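Local coordinates for putative uncharacterized protein (Leishmania major, PDB 3M3I) that is of unknown function but belongs to the cupin superfamily, through a family of uncharacterised cupin-like proteins, and assembles as a two-chain complex, at residues R57-C67 / S172-D183. Numbering follows the deposited sequence.
Sequences RHAYTTIYFLC and SLVSCIVSPGFD
T61, I63, F65 and C67 each pair through both N-H and C=O with V178, C176, V174 and S172, so eight backbone hydrogen bonds join the two antiparallel strands and satisfy the N-H and C=O of these eight residues; T62 and Y64 turn their backbones to V43 and S40. Beyond T61 the ladder breaks, and other donors take over. The T61 hydroxyl, set between its own backbone N and carbonyl carbon (chi1 56°), accepts the F182 N-H at OG1 over 2.7 Å and almost straight (169°). G181 N donates to H58 O at 2.7 Å; with no side chain, G181 fits its CA closely against H58 O and T61 CG2. The chain turns here at the cis peptide before P180. S179 OG donates to A59 O at 2.9 Å and also hydrogen-bonds to S179 OG of the second subunit. One water bridges H58 N and ND1 to F182 O. At the end, D183 lies over one face of the R57 guanidinium, guanidinium and carboxylate planes 29° apart; OD1 is well out of the guanidinium plane, so no N-H points at it and the salt bridge is long (NH1 to OD1, 3.8 Å). R57 NE pairs with D186, D183 OD1 with R185. Among the apolar residues, C176 SG sits obliquely to the F65 ring, 5.4 Å from its centroid, and W84 adds to this cluster. S175 OG, beside the Y64 ring, is hydrogen-bonded to H87 NE2. Flanked by 38-44 and 81-87, these paired strands lie within an antiparallel sheet, as expected for a cupin beta-barrel.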
ATOM      1  N   ARG A  57     -13.863   1.806 -13.774  1.00 61.01           N
ATOM      2  CA  ARG A  57     -12.459   1.593 -13.453  1.00 60.04           C
ATOM      3  C   ARG A  57     -12.364   0.376 -12.556  1.00 60.18           C
ATOM      4  O   ARG A  57     -13.362  -0.041 -11.963  1.00 61.11           O
ATOM      5  CB  ARG A  57     -11.913   2.799 -12.727  1.00 59.54           C
ATOM      6  CG  ARG A  57     -11.939   4.088 -13.533  1.00 59.93           C
ATOM      7  CD  ARG A  57     -10.777   4.182 -14.504  1.00 59.86           C
ATOM      8  NE  ARG A  57     -10.856   5.404 -15.307  1.00 60.86           N
ATOM      9  CZ  ARG A  57     -11.528   5.514 -16.457  1.00 61.81           C
ATOM     10  NH1 ARG A  57     -12.182   4.475 -16.964  1.00 61.99           N
ATOM     11  NH2 ARG A  57     -11.545   6.679 -17.103  1.00 63.07           N
ATOM     12  N   HIS A  58     -11.186  -0.221 -12.483  1.00 59.64           N
ATOM     13  CA  HIS A  58     -10.917  -1.250 -11.488  1.00 59.92           C
ATOM     14  C   HIS A  58     -11.047  -0.634 -10.087  1.00 59.91           C
ATOM     15  O   HIS A  58     -10.716   0.539  -9.901  1.00 59.37           O
ATOM     16  CB  HIS A  58      -9.501  -1.823 -11.673  1.00 59.33           C
ATOM     17  CG  HIS A  58      -9.300  -2.519 -12.987  1.00 60.03           C
ATOM     18  ND1 HIS A  58      -8.734  -1.900 -14.082  1.00 59.78           N
ATOM     19  CD2 HIS A  58      -9.618  -3.772 -13.385  1.00 61.61           C
ATOM     20  CE1 HIS A  58      -8.706  -2.754 -15.092  1.00 61.17           C
ATOM     21  NE2 HIS A  58      -9.237  -3.898 -14.693  1.00 62.33           N
ATOM     22  N   ALA A  59     -11.538  -1.409  -9.120  1.00 61.09           N
ATOM     23  CA  ALA A  59     -11.610  -0.940  -7.739  1.00 61.78           C
ATOM     24  C   ALA A  59     -10.299  -0.271  -7.352  1.00 60.83           C
ATOM     25  O   ALA A  59     -10.289   0.858  -6.880  1.00 61.12           O
ATOM     26  CB  ALA A  59     -11.918  -2.083  -6.776  1.00 63.55           C
ATOM     27  N   TYR A  60      -9.203  -0.998  -7.556  1.00 60.11           N
ATOM     28  CA  TYR A  60      -7.859  -0.490  -7.326  1.00 59.36           C
ATOM     29  C   TYR A  60      -6.906  -1.049  -8.372  1.00 58.30           C
ATOM     30  O   TYR A  60      -7.194  -2.045  -9.024  1.00 58.49           O
ATOM     31  CB  TYR A  60      -7.364  -0.878  -5.938  1.00 60.41           C
ATOM     32  CG  TYR A  60      -7.123  -2.362  -5.789  1.00 60.82           C
ATOM     33  CD1 TYR A  60      -5.872  -2.909  -5.991  1.00 60.12           C
ATOM     34  CD2 TYR A  60      -8.155  -3.221  -5.463  1.00 62.34           C
ATOM     35  CE1 TYR A  60      -5.662  -4.262  -5.875  1.00 60.88           C
ATOM     36  CE2 TYR A  60      -7.945  -4.589  -5.343  1.00 63.33           C
ATOM     37  CZ  TYR A  60      -6.694  -5.100  -5.555  1.00 62.57           C
ATOM     38  OH  TYR A  60      -6.481  -6.452  -5.435  1.00 63.93           O
ATOM     39  N   THR A  61      -5.774  -0.377  -8.513  1.00 57.69           N
ATOM     40  CA  THR A  61      -4.646  -0.826  -9.297  1.00 57.08           C
ATOM     41  C   THR A  61      -3.442  -0.507  -8.439  1.00 57.16           C
ATOM     42  O   THR A  61      -3.467   0.467  -7.703  1.00 57.75           O
ATOM     43  CB  THR A  61      -4.555  -0.091 -10.652  1.00 56.83           C
ATOM     44  OG1 THR A  61      -4.504   1.316 -10.440  1.00 57.09           O
ATOM     45  CG2 THR A  61      -5.759  -0.404 -11.546  1.00 57.12           C
ATOM     46  N   THR A  62      -2.404  -1.341  -8.493  1.00 56.96           N
ATOM     47  CA  THR A  62      -1.184  -1.101  -7.694  1.00 57.24           C
ATOM     48  C   THR A  62       0.052  -1.159  -8.570  1.00 56.92           C
ATOM     49  O   THR A  62       0.023  -1.737  -9.661  1.00 56.67           O
ATOM     50  CB  THR A  62      -0.979  -2.118  -6.523  1.00 57.88           C
ATOM     51  OG1 THR A  62      -0.278  -3.266  -7.009  1.00 57.63           O
ATOM     52  CG2 THR A  62      -2.301  -2.552  -5.892  1.00 58.65           C
ATOM     53  N   ILE A  63       1.134  -0.555  -8.077  1.00 57.41           N
ATOM     54  CA  ILE A  63       2.423  -0.549  -8.769  1.00 57.55           C
ATOM     55  C   ILE A  63       3.577  -0.465  -7.790  1.00 58.30           C
ATOM     56  O   ILE A  63       3.411  -0.066  -6.652  1.00 59.06           O
ATOM     57  CB  ILE A  63       2.568   0.643  -9.760  1.00 58.11           C
ATOM     58  CG1 ILE A  63       2.616   1.978  -9.029  1.00 59.30           C
ATOM     59  CG2 ILE A  63       1.435   0.672 -10.786  1.00 57.71           C
ATOM     60  CD1 ILE A  63       3.078   3.125  -9.910  1.00 60.61           C
ATOM     61  N   TYR A  64       4.750  -0.881  -8.253  1.00 58.45           N
ATOM     62  CA  TYR A  64       6.002  -0.549  -7.614  1.00 59.50           C
ATOM     63  C   TYR A  64       6.519   0.731  -8.276  1.00 60.69           C
ATOM     64  O   TYR A  64       6.541   0.828  -9.484  1.00 60.64           O
ATOM     65  CB  TYR A  64       7.000  -1.652  -7.831  1.00 59.36           C
ATOM     66  CG  TYR A  64       6.773  -2.926  -7.045  1.00 58.97           C
ATOM     67  CD1 TYR A  64       6.869  -2.943  -5.656  1.00 59.71           C
ATOM     68  CD2 TYR A  64       6.525  -4.121  -7.691  1.00 58.50           C
ATOM     69  CE1 TYR A  64       6.701  -4.118  -4.943  1.00 59.88           C
ATOM     70  CE2 TYR A  64       6.350  -5.291  -6.988  1.00 58.74           C
ATOM     71  CZ  TYR A  64       6.444  -5.291  -5.621  1.00 59.38           C
ATOM     72  OH  TYR A  64       6.277  -6.472  -4.929  1.00 60.10           O
ATOM     73  N   PHE A  65       6.918   1.720  -7.491  1.00 70.04           N
ATOM     74  CA  PHE A  65       7.472   2.944  -8.046  1.00 69.82           C
ATOM     75  C   PHE A  65       8.826   3.258  -7.429  1.00 70.30           C
ATOM     76  O   PHE A  65       8.939   3.326  -6.214  1.00 70.07           O
ATOM     77  CB  PHE A  65       6.513   4.114  -7.827  1.00 68.73           C
ATOM     78  CG  PHE A  65       6.972   5.375  -8.470  1.00 68.68           C
ATOM     79  CD1 PHE A  65       6.791   5.582  -9.826  1.00 69.20           C
ATOM     80  CD2 PHE A  65       7.627   6.341  -7.735  1.00 68.48           C
ATOM     81  CE1 PHE A  65       7.231   6.744 -10.432  1.00 69.51           C
ATOM     82  CE2 PHE A  65       8.067   7.510  -8.334  1.00 68.73           C
ATOM     83  CZ  PHE A  65       7.873   7.706  -9.687  1.00 69.26           C
ATOM     84  N   LEU A  66       9.842   3.455  -8.266  1.00 71.37           N
ATOM     85  CA  LEU A  66      11.177   3.865  -7.800  1.00 72.30           C
ATOM     86  C   LEU A  66      11.550   5.221  -8.403  1.00 72.56           C
ATOM     87  O   LEU A  66      11.250   5.513  -9.559  1.00 72.84           O
ATOM     88  CB  LEU A  66      12.219   2.779  -8.102  1.00 74.10           C
ATOM     89  CG  LEU A  66      13.704   2.991  -7.750  1.00 75.79           C
ATOM     90  CD1 LEU A  66      14.450   1.655  -7.553  1.00 77.38           C
ATOM     91  CD2 LEU A  66      14.409   3.816  -8.820  1.00 77.17           C
ATOM     92  N   CYS A  67      12.204   6.044  -7.592  1.00 72.74           N
ATOM     93  CA  CYS A  67      12.548   7.427  -7.920  1.00 73.10           C
ATOM     94  C   CYS A  67      14.046   7.604  -7.637  1.00 75.08           C
ATOM     95  O   CYS A  67      14.558   7.027  -6.694  1.00 75.51           O
ATOM     96  CB  CYS A  67      11.714   8.345  -7.036  1.00 71.58           C
ATOM     97  SG  CYS A  67      11.543  10.083  -7.506  1.00 71.53           S
ATOM     98  N   SER A 172      14.678   5.777  -3.942  1.00 76.76           N
ATOM     99  CA  SER A 172      13.612   5.455  -3.012  1.00 76.39           C
ATOM    100  C   SER A 172      12.602   4.562  -3.691  1.00 76.24           C
ATOM    101  O   SER A 172      12.007   4.967  -4.680  1.00 76.30           O
ATOM    102  CB  SER A 172      12.918   6.721  -2.561  1.00 76.26           C
ATOM    103  OG  SER A 172      11.839   6.399  -1.709  1.00 76.15           O
ATOM    104  N   LEU A 173      12.417   3.352  -3.167  1.00 76.49           N
ATOM    105  CA  LEU A 173      11.437   2.410  -3.704  1.00 76.80           C
ATOM    106  C   LEU A 173      10.157   2.443  -2.852  1.00 76.17           C
ATOM    107  O   LEU A 173      10.213   2.407  -1.625  1.00 75.81           O
ATOM    108  CB  LEU A 173      12.026   1.001  -3.730  1.00 78.00           C
ATOM    109  CG  LEU A 173      11.118  -0.182  -4.100  1.00 78.93           C
ATOM    110  CD1 LEU A 173      10.590  -0.073  -5.517  1.00 79.92           C
ATOM    111  CD2 LEU A 173      11.862  -1.498  -3.907  1.00 80.67           C
ATOM    112  N   VAL A 174       9.011   2.521  -3.511  1.00 76.48           N
ATOM    113  CA  VAL A 174       7.729   2.493  -2.830  1.00 76.33           C
ATOM    114  C   VAL A 174       6.769   1.589  -3.593  1.00 77.45           C
ATOM    115  O   VAL A 174       7.092   1.079  -4.661  1.00 78.56           O
ATOM    116  CB  VAL A 174       7.076   3.928  -2.704  1.00 76.51           C
ATOM    117  CG1 VAL A 174       7.895   4.839  -1.831  1.00 76.05           C
ATOM    118  CG2 VAL A 174       6.849   4.563  -4.071  1.00 77.61           C
ATOM    119  N   SER A 175       5.595   1.390  -3.010  1.00 77.54           N
ATOM    120  CA  SER A 175       4.441   0.900  -3.731  1.00 79.15           C
ATOM    121  C   SER A 175       3.421   2.019  -3.761  1.00 79.98           C
ATOM    122  O   SER A 175       3.312   2.773  -2.803  1.00 79.19           O
ATOM    123  CB  SER A 175       3.856  -0.332  -3.052  1.00 79.14           C
ATOM    124  OG  SER A 175       4.714  -1.434  -3.189  1.00 79.34           O
ATOM    125  N   CYS A 176       2.701   2.131  -4.879  1.00 82.24           N
ATOM    126  CA  CYS A 176       1.585   3.049  -5.001  1.00 84.08           C
ATOM    127  C   CYS A 176       0.299   2.285  -5.301  1.00 86.42           C
ATOM    128  O   CYS A 176       0.295   1.344  -6.090  1.00 87.72           O
ATOM    129  CB  CYS A 176       1.844   4.058  -6.108  1.00 85.62           C
ATOM    130  SG  CYS A 176       3.364   4.981  -5.937  1.00 83.35           S
ATOM    131  N   ILE A 177      -0.799   2.701  -4.678  1.00 61.84           N
ATOM    132  CA  ILE A 177      -2.118   2.130  -4.979  1.00 61.70           C
ATOM    133  C   ILE A 177      -3.049   3.262  -5.366  1.00 60.76           C
ATOM    134  O   ILE A 177      -3.212   4.185  -4.598  1.00 60.54           O
ATOM    135  CB  ILE A 177      -2.684   1.377  -3.757  1.00 62.40           C
ATOM    136  CG1 ILE A 177      -1.673   0.352  -3.258  1.00 63.56           C
ATOM    137  CG2 ILE A 177      -3.982   0.671  -4.084  1.00 62.47           C
ATOM    138  CD1 ILE A 177      -2.088  -0.255  -1.947  1.00 64.43           C
ATOM    139  N   VAL A 178      -3.622   3.213  -6.565  1.00 60.41           N
ATOM    140  CA  VAL A 178      -4.636   4.182  -6.963  1.00 59.77           C
ATOM    141  C   VAL A 178      -6.000   3.517  -6.858  1.00 60.00           C
ATOM    142  O   VAL A 178      -6.175   2.408  -7.340  1.00 60.45           O
ATOM    143  CB  VAL A 178      -4.403   4.718  -8.391  1.00 59.40           C
ATOM    144  CG1 VAL A 178      -5.322   5.903  -8.661  1.00 58.92           C
ATOM    145  CG2 VAL A 178      -2.951   5.114  -8.585  1.00 59.43           C
ATOM    146  N   SER A 179      -6.938   4.173  -6.174  1.00 59.92           N
ATOM    147  CA  SER A 179      -8.301   3.645  -5.982  1.00 60.29           C
ATOM    148  C   SER A 179      -9.350   4.748  -5.841  1.00 60.18           C
ATOM    149  O   SER A 179      -9.247   5.594  -4.940  1.00 60.28           O
ATOM    150  CB  SER A 179      -8.384   2.750  -4.753  1.00 61.03           C
ATOM    151  OG  SER A 179      -9.734   2.409  -4.470  1.00 61.50           O
ATOM    152  N   PRO A 180     -10.375   4.737  -6.721  1.00 60.20           N
ATOM    153  CA  PRO A 180     -10.571   3.812  -7.835  1.00 60.29           C
ATOM    154  C   PRO A 180      -9.411   3.844  -8.848  1.00 59.90           C
ATOM    155  O   PRO A 180      -8.685   4.827  -8.928  1.00 59.45           O
ATOM    156  CB  PRO A 180     -11.896   4.292  -8.451  1.00 60.46           C
ATOM    157  CG  PRO A 180     -12.606   4.928  -7.340  1.00 60.79           C
ATOM    158  CD  PRO A 180     -11.545   5.625  -6.558  1.00 60.46           C
ATOM    159  N   GLY A 181      -9.261   2.769  -9.616  1.00 60.27           N
ATOM    160  CA  GLY A 181      -7.993   2.415 -10.256  1.00 60.33           C
ATOM    161  C   GLY A 181      -7.421   3.384 -11.271  1.00 59.92           C
ATOM    162  O   GLY A 181      -8.124   4.254 -11.800  1.00 59.66           O
ATOM    163  N   PHE A 182      -6.133   3.213 -11.551  1.00 60.05           N
ATOM    164  CA  PHE A 182      -5.442   4.014 -12.546  1.00 59.89           C
ATOM    165  C   PHE A 182      -5.861   3.657 -13.993  1.00 60.42           C
ATOM    166  O   PHE A 182      -6.082   2.491 -14.341  1.00 61.16           O
ATOM    167  CB  PHE A 182      -3.918   3.857 -12.365  1.00 60.14           C
ATOM    168  CG  PHE A 182      -3.113   4.693 -13.303  1.00 60.12           C
ATOM    169  CD1 PHE A 182      -2.775   5.985 -12.982  1.00 59.55           C
ATOM    170  CD2 PHE A 182      -2.697   4.192 -14.509  1.00 60.87           C
ATOM    171  CE1 PHE A 182      -2.042   6.757 -13.850  1.00 59.67           C
ATOM    172  CE2 PHE A 182      -1.971   4.968 -15.372  1.00 61.02           C
ATOM    173  CZ  PHE A 182      -1.650   6.248 -15.038  1.00 60.39           C
ATOM    174  N   ASP A 183      -5.963   4.694 -14.821  1.00 60.21           N
ATOM    175  CA  ASP A 183      -6.258   4.562 -16.233  1.00 60.84           C
ATOM    176  C   ASP A 183      -5.620   5.780 -16.878  1.00 60.69           C
ATOM    177  O   ASP A 183      -5.824   6.901 -16.420  1.00 60.09           O
ATOM    178  CB  ASP A 183      -7.778   4.517 -16.471  1.00 60.96           C
ATOM    179  CG  ASP A 183      -8.154   4.170 -17.922  1.00 61.88           C
ATOM    180  OD1 ASP A 183      -8.849   3.159 -18.137  1.00 62.53           O
ATOM    181  OD2 ASP A 183      -7.775   4.917 -18.863  1.00 62.11           O
TER
HETATM  182  O   HOH W   1      -8.870   1.038 -13.979  1.00 54.87           O